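PDB 1OG6: oxidoreductase YdhF from Escherichia coli, which binds NADPH and probably works as an oxidoreductase of the aldo/keto reductase family. Local coordinates for residues Val81-Ile86 with Leu124-Arg129; Phe155-Phe160 with Ala177-Glu182. All coordinates share one frame; numbering follows the deposited sequence.

Interaction 1. Residues Val81-Ile86 with Leu124-Arg129; sequences VSKCGI and LLLIHR. With NAP (NADP nicotinamide-adenine-dinucleotide phosphate), chain F.
K83 lays its side chain over one face of the H128 imidazole, with CD almost directly above the ring centre, 3.6 Å from the centroid. I86 comes over the opposite face, displaced toward the rim, and its CD1 reaches H128 CG at 3.4 Å. Both are CH-pi contacts, so the ring is sandwiched between two aliphatic chains while its edge faces the cofactor: the carboxamide oxygen O7N of NADP lies near the ring plane, 3.7 Å from H128 CE1. K83 continues past the ring through a bend at chi4 (67°), which turns NZ aside to a salt bridge with D50, a hydrogen bond to the carbonyl of H51 and a weak one to Y55, the probable proton donor. Were H128 replaced by an alanine, K83 CD and I86 CD1 would probably face each other across a gap, and O7N would lose the ring edge beside it. Behind this pocket, strands 81-84 and 124-127 run parallel, their axes inclined by 31°. S82 N donates to L124 O at 2.8 Å, and L126 N returns to S82 O at 2.7 Å; H128 N then bonds C84 O. Beside K83, V81 packs CG2 on L124 CB at 3.8 Å, the two side chains pointing the same way. On the other face C84 SG meets L125 CD2, with helices 103-116 and 136-147 packed outside. Functional groups gathered at C-terminal strand ends are the TIM-barrel pattern, and D50, Y55, K83 and H128 are consistent with the Asp-Tyr-Lys-His tetrad of aldo/keto reductases.

Interaction 2. Residues Phe155-Phe160 with Ala177-Glu182; sequences FGVSNF and ATNQVE. With NAP (NADP nicotinamide-adenine-dinucleotide phosphate), chain F.
S158 OG stands between the nicotinamide and the next strand of the barrel: it accepts a hydrogen bond from the carboxamide N7N of NADP at 2.9 Å and donates its own to Q180 O, in the carbonyl plane and on a lone pair. This is the cofactor end of a beta-alpha-beta unit of the TIM barrel, in which helix 162-169 links parallel strands 152-158 and 179-182. With OG anti to the backbone N (chi1 -179°), the serine points at both partners at once, and the bond to Q180 leaves its lone pairs to meet the amide. N159 supplies the other half of the grip, ND2 donating to O7N at 3.2 Å, while its OD1 is held by W209 and by a water that also makes a weak bond to E182 N. Farther out the backbones pair through V157 N to T178 O and Q180 N to V157 O, and A177 N bonds F155 O at 2.9 Å. Just after the strand, the N179 amide holds the backbone of F160 by two bonds: F160 N reaches N179 OD1 at 3.2 Å and 168°, and N179 ND2 donates to F160 O at 3.2 Å.

Both interactions are buried, and they adjoin in one barrel sheet: strand 122-127 of interaction 1 is the direct neighbour of strand 152-158 of interaction 2, with probable backbone hydrogen bonds from G156 N to L125 O and from I127 N to G156 O. They also share the carboxamide of NADP, but approach it differently. Interaction 1 lends mainly packing there, a histidine edge and a lysine methylene, and sends its amine toward D50, H51 and Y55. Interaction 2 offers hydrogen bonds in both directions: S158 accepts and N159 donates. Its strand pairing is also looser, weakly bonded in 179-182 and supplemented by an asparagine, whereas 81-84 and 124-127 pair in parallel register over four residues.

Interaction 1. Residues Val81-Ile86 with Leu124-Arg129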
loop_
_atom_site.group_PDB
_atom_site.type_symbol
_atom_site.label_atom_id
_atom_site.label_comp_id
_atom_site.label_asym_id
_atom_site.label_seq_id
_atom_site.Cartn_x
_atom_site.Cartn_y
_atom_site.Cartn_z
ATOM N N VAL C 81 -2.646 -3.176 -29.941
ATOM C CA VAL C 81 -2.093 -2.840 -28.639
ATOM C C VAL C 81 -0.646 -3.302 -28.645
ATOM O O VAL C 81 -0.341 -4.404 -29.097
ATOM C CB VAL C 81 -2.839 -3.583 -27.502
ATOM C CG1 VAL C 81 -2.168 -3.310 -26.179
ATOM C CG2 VAL C 81 -4.279 -3.156 -27.450
ATOM N N SER C 82 0.254 -2.466 -28.161
ATOM C CA SER C 82 1.645 -2.859 -28.128
ATOM C C SER C 82 2.292 -2.209 -26.928
ATOM O O SER C 82 1.703 -1.338 -26.291
ATOM C CB SER C 82 2.356 -2.437 -29.412
ATOM O OG SER C 82 3.568 -3.152 -29.571
ATOM N N LYS C 83 3.512 -2.632 -26.622
ATOM C CA LYS C 83 4.224 -2.109 -25.469
ATOM C C LYS C 83 5.646 -1.777 -25.853
ATOM O O LYS C 83 6.053 -1.968 -26.996
ATOM C CB LYS C 83 4.229 -3.159 -24.367
ATOM C CG LYS C 83 2.954 -3.982 -24.333
ATOM C CD LYS C 83 3.080 -5.195 -23.448
ATOM C CE LYS C 83 1.909 -6.126 -23.671
ATOM N NZ LYS C 83 1.937 -6.719 -25.029
ATOM N N CYS C 84 6.394 -1.275 -24.880
ATOM C CA CYS C 84 7.792 -0.920 -25.072
ATOM C C CYS C 84 8.310 -0.541 -23.698
ATOM O O CYS C 84 7.539 -0.080 -22.857
ATOM C CB CYS C 84 7.927 0.280 -26.013
ATOM S SG CYS C 84 7.648 1.886 -25.219
ATOM N N GLY C 85 9.601 -0.733 -23.465
ATOM C CA GLY C 85 10.149 -0.381 -22.172
ATOM C C GLY C 85 11.026 -1.473 -21.613
ATOM O O GLY C 85 11.481 -1.396 -20.473
ATOM N N ILE C 86 11.259 -2.505 -22.413
ATOM C CA ILE C 86 12.108 -3.604 -21.980
ATOM C C ILE C 86 13.272 -3.825 -22.955
ATOM O O ILE C 86 13.160 -3.569 -24.158
ATOM C CB ILE C 86 11.296 -4.922 -21.824
ATOM C CG1 ILE C 86 10.166 -4.720 -20.813
ATOM C CG2 ILE C 86 12.199 -6.043 -21.326
ATOM C CD1 ILE C 86 9.437 -5.987 -20.435
ATOM N N LEU C 124 -3.185 1.482 -28.706
ATOM C CA LEU C 124 -2.679 1.455 -27.338
ATOM C C LEU C 124 -1.192 1.158 -27.250
ATOM O O LEU C 124 -0.707 0.196 -27.847
ATOM C CB LEU C 124 -3.412 0.396 -26.512
ATOM C CG LEU C 124 -4.080 0.776 -25.185
ATOM C CD1 LEU C 124 -4.235 -0.490 -24.363
ATOM C CD2 LEU C 124 -3.263 1.790 -24.411
ATOM N N LEU C 125 -0.478 1.997 -26.505
ATOM C CA LEU C 125 0.942 1.799 -26.273
ATOM C C LEU C 125 1.001 1.632 -24.780
ATOM O O LEU C 125 0.501 2.465 -24.031
ATOM C CB LEU C 125 1.775 3.013 -26.660
ATOM C CG LEU C 125 3.207 2.726 -27.139
ATOM C CD1 LEU C 125 4.059 3.932 -26.824
ATOM C CD2 LEU C 125 3.794 1.506 -26.470
ATOM N N LEU C 126 1.609 0.538 -24.361
ATOM C CA LEU C 126 1.736 0.198 -22.959
ATOM C C LEU C 126 3.199 0.180 -22.505
ATOM O O LEU C 126 4.041 -0.438 -23.163
ATOM C CB LEU C 126 1.146 -1.198 -22.742
ATOM C CG LEU C 126 -0.262 -1.481 -22.231
ATOM C CD1 LEU C 126 -1.289 -0.555 -22.829
ATOM C CD2 LEU C 126 -0.557 -2.924 -22.553
ATOM N N ILE C 127 3.515 0.855 -21.402
ATOM C CA ILE C 127 4.877 0.780 -20.885
ATOM C C ILE C 127 4.937 -0.664 -20.369
ATOM O O ILE C 127 4.418 -0.979 -19.303
ATOM C CB ILE C 127 5.124 1.752 -19.706
ATOM C CG1 ILE C 127 4.952 3.195 -20.171
ATOM C CG2 ILE C 127 6.521 1.544 -19.145
ATOM C CD1 ILE C 127 5.960 3.626 -21.185
ATOM N N HIS C 128 5.555 -1.535 -21.155
ATOM C CA HIS C 128 5.668 -2.958 -20.848
ATOM C C HIS C 128 5.818 -3.375 -19.386
ATOM O O HIS C 128 5.073 -4.220 -18.908
ATOM C CB HIS C 128 6.833 -3.555 -21.639
ATOM C CG HIS C 128 6.599 -4.960 -22.105
ATOM N ND1 HIS C 128 5.914 -5.891 -21.356
ATOM C CD2 HIS C 128 7.000 -5.601 -23.229
ATOM C CE1 HIS C 128 5.903 -7.047 -21.997
ATOM N NE2 HIS C 128 6.557 -6.898 -23.135
ATOM N N ARG C 129 6.772 -2.792 -18.671
ATOM C CA ARG C 129 7.014 -3.189 -17.287
ATOM C C ARG C 129 7.556 -2.002 -16.459
ATOM O O ARG C 129 8.230 -1.128 -17.001
ATOM C CB ARG C 129 8.001 -4.368 -17.326
ATOM C CG ARG C 129 8.344 -5.021 -16.009
ATOM C CD ARG C 129 7.324 -6.061 -15.557
ATOM N NE ARG C 129 7.288 -7.242 -16.416
ATOM C CZ ARG C 129 6.741 -8.406 -16.065
ATOM N NH1 ARG C 129 6.185 -8.556 -14.873
ATOM N NH2 ARG C 129 6.751 -9.427 -16.909
HETATM P PA NAP F . -2.410 -18.248 -21.712
HETATM O O1A NAP F . -2.199 -18.800 -20.431
HETATM O O2A NAP F . -3.724 -17.716 -22.245
HETATM O O5B NAP F . -1.926 -19.290 -22.833
HETATM C C5B NAP F . -2.350 -20.662 -22.689
HETATM C C4B NAP F . -1.234 -21.490 -23.412
HETATM O O4B NAP F . -1.691 -22.883 -23.208
HETATM C C3B NAP F . -1.191 -21.336 -24.955
HETATM O O3B NAP F . 0.191 -21.281 -25.291
HETATM C C2B NAP F . -1.849 -22.566 -25.550
HETATM O O2B NAP F . -1.126 -23.128 -26.642
HETATM C C1B NAP F . -1.937 -23.598 -24.387
HETATM N N9A NAP F . -3.259 -24.202 -24.350
HETATM C C8A NAP F . -4.523 -23.657 -24.495
HETATM N N7A NAP F . -5.507 -24.532 -24.399
HETATM C C5A NAP F . -4.839 -25.730 -24.175
HETATM C C6A NAP F . -5.350 -27.027 -23.991
HETATM N N6A NAP F . -6.646 -27.398 -23.992
HETATM N N1A NAP F . -4.417 -28.058 -23.782
HETATM N N3A NAP F . -2.506 -26.524 -23.940
HETATM C C4A NAP F . -3.447 -25.525 -24.145
HETATM O O3 NAP F . -1.404 -17.032 -21.897
HETATM P PN NAP F . 0.028 -16.932 -22.546
HETATM O O1N NAP F . 1.244 -16.759 -21.743
HETATM O O2N NAP F . -0.063 -16.557 -23.991
HETATM O O5D NAP F . -0.078 -15.359 -22.163
HETATM C C5D NAP F . -1.294 -14.537 -22.368
HETATM C C4D NAP F . -1.039 -13.376 -23.316
HETATM O O4D NAP F . -0.677 -12.149 -22.629
HETATM C C3D NAP F . 0.032 -13.572 -24.449
HETATM O O3D NAP F . -0.568 -13.977 -25.685
HETATM O O2D NAP F . 0.440 -11.446 -25.683
HETATM C C1D NAP F . 0.448 -11.492 -23.291
HETATM N N1N NAP F . 1.576 -11.340 -22.297
HETATM C C2N NAP F . 1.805 -10.111 -21.623
HETATM C C3N NAP F . 2.879 -10.017 -20.737
HETATM C C7N NAP F . 3.123 -8.687 -20.011
HETATM O O7N NAP F . 4.063 -8.653 -19.260
HETATM N N7N NAP F . 2.348 -7.652 -20.201
HETATM C C4N NAP F . 3.773 -11.155 -20.491
HETATM C C5N NAP F . 3.509 -12.373 -21.183
HETATM C C6N NAP F . 2.417 -12.490 -22.093
HETATM P P2B NAP F . -1.823 -23.781 -27.949
HETATM O O1X NAP F . -2.613 -23.074 -29.046
HETATM O O2X NAP F . -1.139 -25.098 -28.230
HETATM O O3X NAP F . -0.711 -22.982 -28.592
#

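Interaction 2. Residues Phe155-Phe160 with Ala177-Glu182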
loop_
_atom_site.group_PDB
_atom_site.type_symbol
_atom_site.label_atom_id
_atom_site.label_comp_id
_atom_site.label_asym_id
_atom_site.label_seq_id
_atom_site.Cartn_x
_atom_site.Cartn_y
_atom_site.Cartn_z
ATOM N N PHE C 155 -2.827 5.530 -24.253
ATOM C CA PHE C 155 -1.676 5.048 -23.521
ATOM C C PHE C 155 -2.075 4.270 -22.277
ATOM O O PHE C 155 -3.140 4.494 -21.708
ATOM C CB PHE C 155 -0.783 6.228 -23.150
ATOM C CG PHE C 155 -0.403 7.079 -24.317
ATOM C CD1 PHE C 155 -1.178 8.173 -24.674
ATOM C CD2 PHE C 155 0.704 6.759 -25.092
ATOM C CE1 PHE C 155 -0.858 8.943 -25.791
ATOM C CE2 PHE C 155 1.035 7.521 -26.213
ATOM C CZ PHE C 155 0.250 8.617 -26.563
ATOM N N GLY C 156 -1.209 3.351 -21.869
ATOM C CA GLY C 156 -1.478 2.548 -20.697
ATOM C C GLY C 156 -0.195 1.949 -20.173
ATOM O O GLY C 156 0.861 2.108 -20.779
ATOM N N VAL C 157 -0.290 1.248 -19.051
ATOM C CA VAL C 157 0.866 0.623 -18.424
ATOM C C VAL C 157 0.660 -0.884 -18.296
ATOM O O VAL C 157 -0.391 -1.398 -18.659
ATOM C CB VAL C 157 1.087 1.219 -17.033
ATOM C CG1 VAL C 157 1.358 2.708 -17.149
ATOM C CG2 VAL C 157 -0.143 0.994 -16.186
ATOM N N SER C 158 1.654 -1.596 -17.785
ATOM C CA SER C 158 1.527 -3.036 -17.621
ATOM C C SER C 158 2.348 -3.547 -16.442
ATOM O O SER C 158 3.544 -3.290 -16.351
ATOM C CB SER C 158 1.954 -3.741 -18.897
ATOM O OG SER C 158 1.815 -5.140 -18.767
ATOM N N ASN C 159 1.683 -4.269 -15.543
ATOM C CA ASN C 159 2.293 -4.831 -14.343
ATOM C C ASN C 159 2.729 -3.734 -13.383
ATOM O O ASN C 159 3.744 -3.862 -12.706
ATOM C CB ASN C 159 3.492 -5.688 -14.711
ATOM C CG ASN C 159 3.167 -6.707 -15.763
ATOM O OD1 ASN C 159 2.407 -7.640 -15.530
ATOM N ND2 ASN C 159 3.739 -6.531 -16.942
ATOM N N PHE C 160 1.959 -2.653 -13.335
ATOM C CA PHE C 160 2.256 -1.536 -12.448
ATOM C C PHE C 160 1.557 -1.662 -11.109
ATOM O O PHE C 160 0.401 -2.071 -11.024
ATOM C CB PHE C 160 1.822 -0.202 -13.058
ATOM C CG PHE C 160 2.802 0.381 -14.023
ATOM C CD1 PHE C 160 2.929 1.758 -14.138
ATOM C CD2 PHE C 160 3.577 -0.433 -14.833
ATOM C CE1 PHE C 160 3.809 2.321 -15.045
ATOM C CE2 PHE C 160 4.461 0.122 -15.747
ATOM C CZ PHE C 160 4.578 1.504 -15.854
ATOM N N ALA C 177 -5.542 4.203 -20.165
ATOM C CA ALA C 177 -6.526 3.279 -20.686
ATOM C C ALA C 177 -6.558 1.924 -20.009
ATOM O O ALA C 177 -7.604 1.296 -19.970
ATOM C CB ALA C 177 -6.328 3.104 -22.175
ATOM N N THR C 178 -5.438 1.457 -19.470
ATOM C CA THR C 178 -5.437 0.137 -18.838
ATOM C C THR C 178 -4.161 -0.175 -18.055
ATOM O O THR C 178 -3.265 0.652 -17.953
ATOM C CB THR C 178 -5.649 -0.972 -19.904
ATOM O OG1 THR C 178 -5.979 -2.198 -19.257
ATOM C CG2 THR C 178 -4.390 -1.190 -20.728
ATOM N N ASN C 179 -4.104 -1.378 -17.496
ATOM C CA ASN C 179 -2.952 -1.851 -16.729
ATOM C C ASN C 179 -2.936 -3.373 -16.893
ATOM O O ASN C 179 -3.413 -4.114 -16.034
ATOM C CB ASN C 179 -3.078 -1.452 -15.247
ATOM C CG ASN C 179 -1.880 -1.899 -14.410
ATOM O OD1 ASN C 179 -0.813 -2.170 -14.944
ATOM N ND2 ASN C 179 -2.055 -1.967 -13.092
ATOM N N GLN C 180 -2.396 -3.828 -18.021
ATOM C CA GLN C 180 -2.342 -5.247 -18.322
ATOM C C GLN C 180 -1.630 -6.047 -17.258
ATOM O O GLN C 180 -0.412 -6.022 -17.178
ATOM C CB GLN C 180 -1.655 -5.492 -19.660
ATOM C CG GLN C 180 -1.584 -6.966 -19.993
ATOM C CD GLN C 180 -1.216 -7.235 -21.427
ATOM O OE1 GLN C 180 -1.742 -6.607 -22.344
ATOM N NE2 GLN C 180 -0.323 -8.187 -21.635
ATOM N N VAL C 181 -2.389 -6.781 -16.459
ATOM C CA VAL C 181 -1.807 -7.588 -15.399
ATOM C C VAL C 181 -2.184 -9.062 -15.545
ATOM O O VAL C 181 -3.069 -9.398 -16.333
ATOM C CB VAL C 181 -2.271 -7.071 -14.030
ATOM C CG1 VAL C 181 -1.651 -5.730 -13.757
ATOM C CG2 VAL C 181 -3.777 -6.936 -14.006
ATOM N N GLU C 182 -1.512 -9.940 -14.799
ATOM C CA GLU C 182 -1.821 -11.368 -14.866
ATOM C C GLU C 182 -2.873 -11.775 -13.850
ATOM O O GLU C 182 -2.704 -11.519 -12.660
ATOM C CB GLU C 182 -0.579 -12.219 -14.619
ATOM C CG GLU C 182 -0.936 -13.623 -14.125
ATOM C CD GLU C 182 0.198 -14.624 -14.236
ATOM O OE1 GLU C 182 1.359 -14.247 -13.945
ATOM O OE2 GLU C 182 -0.086 -15.793 -14.603
HETATM P PA NAP F . -2.410 -18.248 -21.712
HETATM O O1A NAP F . -2.199 -18.800 -20.431
HETATM O O2A NAP F . -3.724 -17.716 -22.245
HETATM O O5B NAP F . -1.926 -19.290 -22.833
HETATM C C5B NAP F . -2.350 -20.662 -22.689
HETATM C C4B NAP F . -1.234 -21.490 -23.412
HETATM O O4B NAP F . -1.691 -22.883 -23.208
HETATM C C3B NAP F . -1.191 -21.336 -24.955
HETATM O O3B NAP F . 0.191 -21.281 -25.291
HETATM C C2B NAP F . -1.849 -22.566 -25.550
HETATM O O2B NAP F . -1.126 -23.128 -26.642
HETATM C C1B NAP F . -1.937 -23.598 -24.387
HETATM N N9A NAP F . -3.259 -24.202 -24.350
HETATM C C8A NAP F . -4.523 -23.657 -24.495
HETATM N N7A NAP F . -5.507 -24.532 -24.399
HETATM C C5A NAP F . -4.839 -25.730 -24.175
HETATM C C6A NAP F . -5.350 -27.027 -23.991
HETATM N N6A NAP F . -6.646 -27.398 -23.992
HETATM N N1A NAP F . -4.417 -28.058 -23.782
HETATM N N3A NAP F . -2.506 -26.524 -23.940
HETATM C C4A NAP F . -3.447 -25.525 -24.145
HETATM O O3 NAP F . -1.404 -17.032 -21.897
HETATM P PN NAP F . 0.028 -16.932 -22.546
HETATM O O1N NAP F . 1.244 -16.759 -21.743
HETATM O O2N NAP F . -0.063 -16.557 -23.991
HETATM O O5D NAP F . -0.078 -15.359 -22.163
HETATM C C5D NAP F . -1.294 -14.537 -22.368
HETATM C C4D NAP F . -1.039 -13.376 -23.316
HETATM O O4D NAP F . -0.677 -12.149 -22.629
HETATM C C3D NAP F . 0.032 -13.572 -24.449
HETATM O O3D NAP F . -0.568 -13.977 -25.685
HETATM O O2D NAP F . 0.440 -11.446 -25.683
HETATM C C1D NAP F . 0.448 -11.492 -23.291
HETATM N N1N NAP F . 1.576 -11.340 -22.297
HETATM C C2N NAP F . 1.805 -10.111 -21.623
HETATM C C3N NAP F . 2.879 -10.017 -20.737
HETATM C C7N NAP F . 3.123 -8.687 -20.011
HETATM O O7N NAP F . 4.063 -8.653 -19.260
HETATM N N7N NAP F . 2.348 -7.652 -20.201
HETATM C C4N NAP F . 3.773 -11.155 -20.491
HETATM C C5N NAP F . 3.509 -12.373 -21.183
HETATM C C6N NAP F . 2.417 -12.490 -22.093
HETATM P P2B NAP F . -1.823 -23.781 -27.949
HETATM O O1X NAP F . -2.613 -23.074 -29.046
HETATM O O2X NAP F . -1.139 -25.098 -28.230
HETATM O O3X NAP F . -0.711 -22.982 -28.592
HETATM O O HOH W 1 1.094 -8.973 -12.989
#